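Local structure of geranyltranstransferase (Legionella pneumophila subsp. pneumophila, 3LOM) at residues A[53-66]-A[284-298]. The protein probably catalyses magnesium-dependent chain elongation of isoprenoid diphosphates, with farnesyl or geranylgeranyl diphosphate as the likely product. Residues are numbered along the deposited sequence; the frame is centred on the assembly and turned at random.
Sequences IRPILVYLAGDLID and FGSKAAALIELTKQL. With PO4 (phosphate ion), chain C.
In the all-helical isoprenoid synthase fold, helix 53-64 and the first turns of helix 289-303 pack roughly antiparallel through a leucine-rich seam, Leu60 and Leu64 both meeting Leu291; over helices 53-64 and 289-298 the axes make 149° and approach to 9.8 Å. Leu60 splits its methyls: CD1 lies against Leu291 CA and 3.7 Å from Leu294 CD2, while CD2 rests on Ala290 CB. With CG anti to the backbone N (chi1 178°), Leu294 also sends its CD2 across to Ile56 CG2. Leu64 CD1 meets Leu291 CD2 at 3.8 Å and lies over one face of the Phe284 ring, CD2 settling against Ala288 and Phe284 CG. At the N-terminus of helix 53-64, Ile53 and Leu298 meet tip to tip through their CD1 methyls. This end also holds a phosphate, probably a component of the crystallisation solution: Ile53 N donates to O3 and Arg54 NH2 to O4. Where helix 53-64 finishes in a Schellman motif, with Asp66 at C-prime, the extended Lys287 crosses to clasp the turn. Its NZ donates to Leu64 O (2.9 Å) from above the carbonyl plane and forms a salt bridge with Asp66 OD1 (2.7 Å), met syn and 35° out of the carboxylate plane.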
loop_
_atom_site.group_PDB
_atom_site.type_symbol
_atom_site.label_atom_id
_atom_site.label_comp_id
_atom_site.label_asym_id
_atom_site.label_seq_id
_atom_site.Cartn_x
_atom_site.Cartn_y
_atom_site.Cartn_z
ATOM N N ILE A 53 -2.532 20.607 -2.509
ATOM C CA ILE A 53 -1.256 21.091 -3.071
ATOM C C ILE A 53 -0.456 20.116 -3.962
ATOM O O ILE A 53 0.069 20.527 -5.000
ATOM C CB ILE A 53 -0.361 21.796 -1.979
ATOM C CG1 ILE A 53 0.779 22.602 -2.613
ATOM C CG2 ILE A 53 0.153 20.809 -0.925
ATOM C CD1 ILE A 53 0.312 23.755 -3.484
ATOM N N ARG A 54 -0.399 18.839 -3.587
ATOM C CA ARG A 54 0.373 17.846 -4.352
ATOM C C ARG A 54 -0.056 17.623 -5.823
ATOM O O ARG A 54 0.818 17.616 -6.696
ATOM C CB ARG A 54 0.524 16.520 -3.584
ATOM C CG ARG A 54 1.447 16.617 -2.381
ATOM C CD ARG A 54 1.033 15.664 -1.271
ATOM N NE ARG A 54 1.746 15.927 -0.020
ATOM C CZ ARG A 54 1.370 16.813 0.900
ATOM N NH1 ARG A 54 2.093 16.974 2.005
ATOM N NH2 ARG A 54 0.275 17.544 0.725
ATOM N N PRO A 55 -1.377 17.448 -6.111
ATOM C CA PRO A 55 -1.778 17.361 -7.523
ATOM C C PRO A 55 -1.453 18.588 -8.364
ATOM O O PRO A 55 -1.065 18.440 -9.515
ATOM C CB PRO A 55 -3.299 17.204 -7.445
ATOM C CG PRO A 55 -3.516 16.525 -6.209
ATOM C CD PRO A 55 -2.511 17.083 -5.240
ATOM N N ILE A 56 -1.617 19.776 -7.787
ATOM C CA ILE A 56 -1.303 21.032 -8.461
ATOM C C ILE A 56 0.178 21.107 -8.849
ATOM O O ILE A 56 0.507 21.463 -9.985
ATOM C CB ILE A 56 -1.691 22.258 -7.594
ATOM C CG1 ILE A 56 -3.183 22.212 -7.237
ATOM C CG2 ILE A 56 -1.359 23.564 -8.323
ATOM C CD1 ILE A 56 -3.587 23.136 -6.088
ATOM N N LEU A 57 1.054 20.743 -7.910
ATOM C CA LEU A 57 2.501 20.719 -8.148
ATOM C C LEU A 57 2.863 19.762 -9.268
ATOM O O LEU A 57 3.693 20.092 -10.105
ATOM C CB LEU A 57 3.269 20.352 -6.874
ATOM C CG LEU A 57 3.229 21.358 -5.725
ATOM C CD1 LEU A 57 3.691 20.700 -4.431
ATOM C CD2 LEU A 57 4.045 22.611 -6.038
ATOM N N VAL A 58 2.222 18.594 -9.283
ATOM C CA VAL A 58 2.309 17.653 -10.406
ATOM C C VAL A 58 1.912 18.284 -11.750
ATOM O O VAL A 58 2.613 18.109 -12.750
ATOM C CB VAL A 58 1.461 16.387 -10.127
ATOM C CG1 VAL A 58 1.257 15.539 -11.380
ATOM C CG2 VAL A 58 2.122 15.573 -9.063
ATOM N N TYR A 59 0.806 19.027 -11.757
ATOM C CA TYR A 59 0.321 19.676 -12.978
ATOM C C TYR A 59 1.258 20.771 -13.454
ATOM O O TYR A 59 1.576 20.841 -14.635
ATOM C CB TYR A 59 -1.092 20.241 -12.786
ATOM C CG TYR A 59 -2.181 19.187 -12.809
ATOM C CD1 TYR A 59 -2.291 18.296 -13.877
ATOM C CD2 TYR A 59 -3.113 19.094 -11.775
ATOM C CE1 TYR A 59 -3.289 17.329 -13.908
ATOM C CE2 TYR A 59 -4.114 18.128 -11.797
ATOM C CZ TYR A 59 -4.196 17.252 -12.867
ATOM O OH TYR A 59 -5.183 16.296 -12.899
ATOM N N LEU A 60 1.713 21.603 -12.521
ATOM C CA LEU A 60 2.569 22.744 -12.837
ATOM C C LEU A 60 3.997 22.357 -13.228
ATOM O O LEU A 60 4.576 22.961 -14.136
ATOM C CB LEU A 60 2.574 23.742 -11.681
ATOM C CG LEU A 60 1.254 24.485 -11.478
ATOM C CD1 LEU A 60 1.387 25.535 -10.392
ATOM C CD2 LEU A 60 0.800 25.122 -12.779
ATOM N N ALA A 61 4.547 21.349 -12.553
ATOM C CA ALA A 61 5.861 20.811 -12.894
ATOM C C ALA A 61 5.804 20.024 -14.194
ATOM O O ALA A 61 6.770 20.012 -14.960
ATOM C CB ALA A 61 6.401 19.934 -11.770
ATOM N N GLY A 62 4.670 19.367 -14.429
ATOM C CA GLY A 62 4.448 18.603 -15.655
ATOM C C GLY A 62 4.337 19.472 -16.895
ATOM O O GLY A 62 4.745 19.064 -17.982
ATOM N N ASP A 63 3.780 20.670 -16.717
ATOM C CA ASP A 63 3.692 21.681 -17.768
ATOM C C ASP A 63 5.062 22.202 -18.168
ATOM O O ASP A 63 5.324 22.403 -19.354
ATOM C CB ASP A 63 2.824 22.856 -17.312
ATOM C CG ASP A 63 1.373 22.710 -17.727
ATOM O OD1 ASP A 63 0.978 21.620 -18.199
ATOM O OD2 ASP A 63 0.623 23.698 -17.579
ATOM N N LEU A 64 5.922 22.407 -17.169
ATOM C CA LEU A 64 7.268 22.948 -17.369
ATOM C C LEU A 64 8.121 22.102 -18.304
ATOM O O LEU A 64 8.884 22.643 -19.105
ATOM C CB LEU A 64 7.977 23.131 -16.027
ATOM C CG LEU A 64 7.488 24.294 -15.161
ATOM C CD1 LEU A 64 8.039 24.192 -13.747
ATOM C CD2 LEU A 64 7.858 25.619 -15.786
ATOM N N ILE A 65 7.974 20.783 -18.214
ATOM C CA ILE A 65 8.644 19.880 -19.151
ATOM C C ILE A 65 7.680 19.266 -20.177
ATOM O O ILE A 65 7.989 18.242 -20.802
ATOM C CB ILE A 65 9.512 18.798 -18.430
ATOM C CG1 ILE A 65 8.660 17.866 -17.557
ATOM C CG2 ILE A 65 10.616 19.469 -17.619
ATOM C CD1 ILE A 65 9.414 16.653 -17.049
ATOM N N ASP A 66 6.523 19.914 -20.337
ATOM C CA ASP A 66 5.542 19.622 -21.400
ATOM C C ASP A 66 5.108 18.151 -21.541
ATOM O O ASP A 66 4.996 17.634 -22.657
ATOM C CB ASP A 66 6.031 20.171 -22.752
ATOM C CG ASP A 66 6.316 21.660 -22.712
ATOM O OD1 ASP A 66 7.436 22.052 -23.095
ATOM O OD2 ASP A 66 5.429 22.439 -22.295
ATOM N N PHE A 284 13.494 28.343 -16.313
ATOM C CA PHE A 284 12.271 28.245 -17.111
ATOM C C PHE A 284 11.758 29.627 -17.517
ATOM O O PHE A 284 11.173 29.787 -18.590
ATOM C CB PHE A 284 11.183 27.484 -16.346
ATOM C CG PHE A 284 11.634 26.155 -15.790
ATOM C CD1 PHE A 284 11.648 25.017 -16.593
ATOM C CD2 PHE A 284 12.031 26.041 -14.457
ATOM C CE1 PHE A 284 12.062 23.789 -16.080
ATOM C CE2 PHE A 284 12.448 24.820 -13.935
ATOM C CZ PHE A 284 12.462 23.690 -14.748
ATOM N N GLY A 285 11.969 30.611 -16.645
ATOM C CA GLY A 285 11.652 32.006 -16.938
ATOM C C GLY A 285 10.178 32.346 -16.836
ATOM O O GLY A 285 9.567 32.186 -15.775
ATOM N N SER A 286 9.614 32.823 -17.947
ATOM C CA SER A 286 8.204 33.224 -18.027
ATOM C C SER A 286 7.251 32.033 -18.091
ATOM O O SER A 286 6.072 32.159 -17.755
ATOM C CB SER A 286 7.966 34.142 -19.232
ATOM O OG SER A 286 8.341 35.476 -18.944
ATOM N N LYS A 287 7.772 30.886 -18.526
ATOM C CA LYS A 287 7.028 29.626 -18.565
ATOM C C LYS A 287 6.643 29.142 -17.155
ATOM O O LYS A 287 5.648 28.435 -16.984
ATOM C CB LYS A 287 7.862 28.564 -19.287
ATOM C CG LYS A 287 7.094 27.333 -19.737
ATOM C CD LYS A 287 8.002 26.374 -20.474
ATOM C CE LYS A 287 7.240 25.150 -20.954
ATOM N NZ LYS A 287 8.170 24.125 -21.500
ATOM N N ALA A 288 7.425 29.548 -16.154
ATOM C CA ALA A 288 7.204 29.153 -14.763
ATOM C C ALA A 288 6.330 30.120 -13.964
ATOM O O ALA A 288 6.126 29.914 -12.764
ATOM C CB ALA A 288 8.543 28.952 -14.056
ATOM N N ALA A 289 5.806 31.155 -14.627
ATOM C CA ALA A 289 5.057 32.234 -13.956
ATOM C C ALA A 289 3.803 31.763 -13.218
ATOM O O ALA A 289 3.350 32.418 -12.274
ATOM C CB ALA A 289 4.708 33.345 -14.943
ATOM N N ALA A 290 3.257 30.631 -13.662
ATOM C CA ALA A 290 2.134 29.978 -12.999
ATOM C C ALA A 290 2.555 29.447 -11.629
ATOM O O ALA A 290 1.884 29.700 -10.623
ATOM C CB ALA A 290 1.590 28.851 -13.871
ATOM N N LEU A 291 3.678 28.729 -11.608
ATOM C CA LEU A 291 4.214 28.127 -10.387
ATOM C C LEU A 291 4.751 29.166 -9.406
ATOM O O LEU A 291 4.621 28.994 -8.196
ATOM C CB LEU A 291 5.296 27.095 -10.731
ATOM C CG LEU A 291 5.918 26.216 -9.634
ATOM C CD1 LEU A 291 4.885 25.639 -8.666
ATOM C CD2 LEU A 291 6.729 25.099 -10.273
ATOM N N ILE A 292 5.338 30.236 -9.940
ATOM C CA ILE A 292 5.892 31.331 -9.138
ATOM C C ILE A 292 4.786 32.070 -8.375
ATOM O O ILE A 292 4.949 32.404 -7.195
ATOM C CB ILE A 292 6.738 32.301 -10.021
ATOM C CG1 ILE A 292 8.007 31.595 -10.512
ATOM C CG2 ILE A 292 7.111 33.580 -9.267
ATOM C CD1 ILE A 292 8.575 32.155 -11.809
ATOM N N GLU A 293 3.657 32.287 -9.048
ATOM C CA GLU A 293 2.489 32.926 -8.435
ATOM C C GLU A 293 1.885 32.040 -7.341
ATOM O O GLU A 293 1.471 32.543 -6.296
ATOM C CB GLU A 293 1.438 33.279 -9.497
ATOM C CG GLU A 293 0.627 34.548 -9.197
ATOM C CD GLU A 293 -0.466 34.344 -8.151
ATOM O OE1 GLU A 293 -1.176 33.315 -8.213
ATOM O OE2 GLU A 293 -0.617 35.219 -7.268
ATOM N N LEU A 294 1.848 30.729 -7.584
ATOM C CA LEU A 294 1.411 29.769 -6.567
ATOM C C LEU A 294 2.342 29.772 -5.352
ATOM O O LEU A 294 1.878 29.765 -4.209
ATOM C CB LEU A 294 1.294 28.353 -7.147
ATOM C CG LEU A 294 0.881 27.272 -6.138
ATOM C CD1 LEU A 294 -0.564 27.450 -5.690
ATOM C CD2 LEU A 294 1.123 25.868 -6.676
ATOM N N THR A 295 3.650 29.797 -5.619
ATOM C CA THR A 295 4.681 29.860 -4.585
ATOM C C THR A 295 4.514 31.117 -3.736
ATOM O O THR A 295 4.596 31.059 -2.506
ATOM C CB THR A 295 6.092 29.824 -5.206
ATOM O OG1 THR A 295 6.172 28.747 -6.151
ATOM C CG2 THR A 295 7.160 29.636 -4.138
ATOM N N LYS A 296 4.243 32.239 -4.400
ATOM C CA LYS A 296 4.005 33.503 -3.713
ATOM C C LYS A 296 2.695 33.493 -2.925
ATOM O O LYS A 296 2.593 34.159 -1.896
ATOM C CB LYS A 296 4.053 34.675 -4.696
ATOM C CG LYS A 296 4.511 35.974 -4.058
ATOM C CD LYS A 296 5.541 36.686 -4.919
ATOM C CE LYS A 296 6.374 37.643 -4.078
ATOM N NZ LYS A 296 7.578 38.127 -4.804
ATOM N N GLN A 297 1.709 32.733 -3.403
ATOM C CA GLN A 297 0.465 32.511 -2.656
ATOM C C GLN A 297 0.721 31.667 -1.407
ATOM O O GLN A 297 0.187 31.957 -0.332
ATOM C CB GLN A 297 -0.601 31.839 -3.529
ATOM C CG GLN A 297 -1.382 32.776 -4.444
ATOM C CD GLN A 297 -2.481 32.066 -5.230
ATOM O OE1 GLN A 297 -2.731 30.871 -5.046
ATOM N NE2 GLN A 297 -3.144 32.805 -6.111
ATOM N N LEU A 298 1.544 30.630 -1.558
ATOM C CA LEU A 298 1.918 29.751 -0.449
ATOM C C LEU A 298 2.797 30.456 0.579
ATOM O O LEU A 298 2.735 30.141 1.762
ATOM C CB LEU A 298 2.620 28.495 -0.971
ATOM C CG LEU A 298 1.766 27.481 -1.735
ATOM C CD1 LEU A 298 2.628 26.705 -2.717
ATOM C CD2 LEU A 298 1.046 26.537 -0.784
HETATM P P PO4 C . -2.828 19.703 1.854
HETATM O O1 PO4 C . -2.966 21.051 2.516
HETATM O O2 PO4 C . -3.933 18.788 2.337
HETATM O O3 PO4 C . -2.919 19.860 0.355
HETATM O O4 PO4 C . -1.483 19.122 2.225
#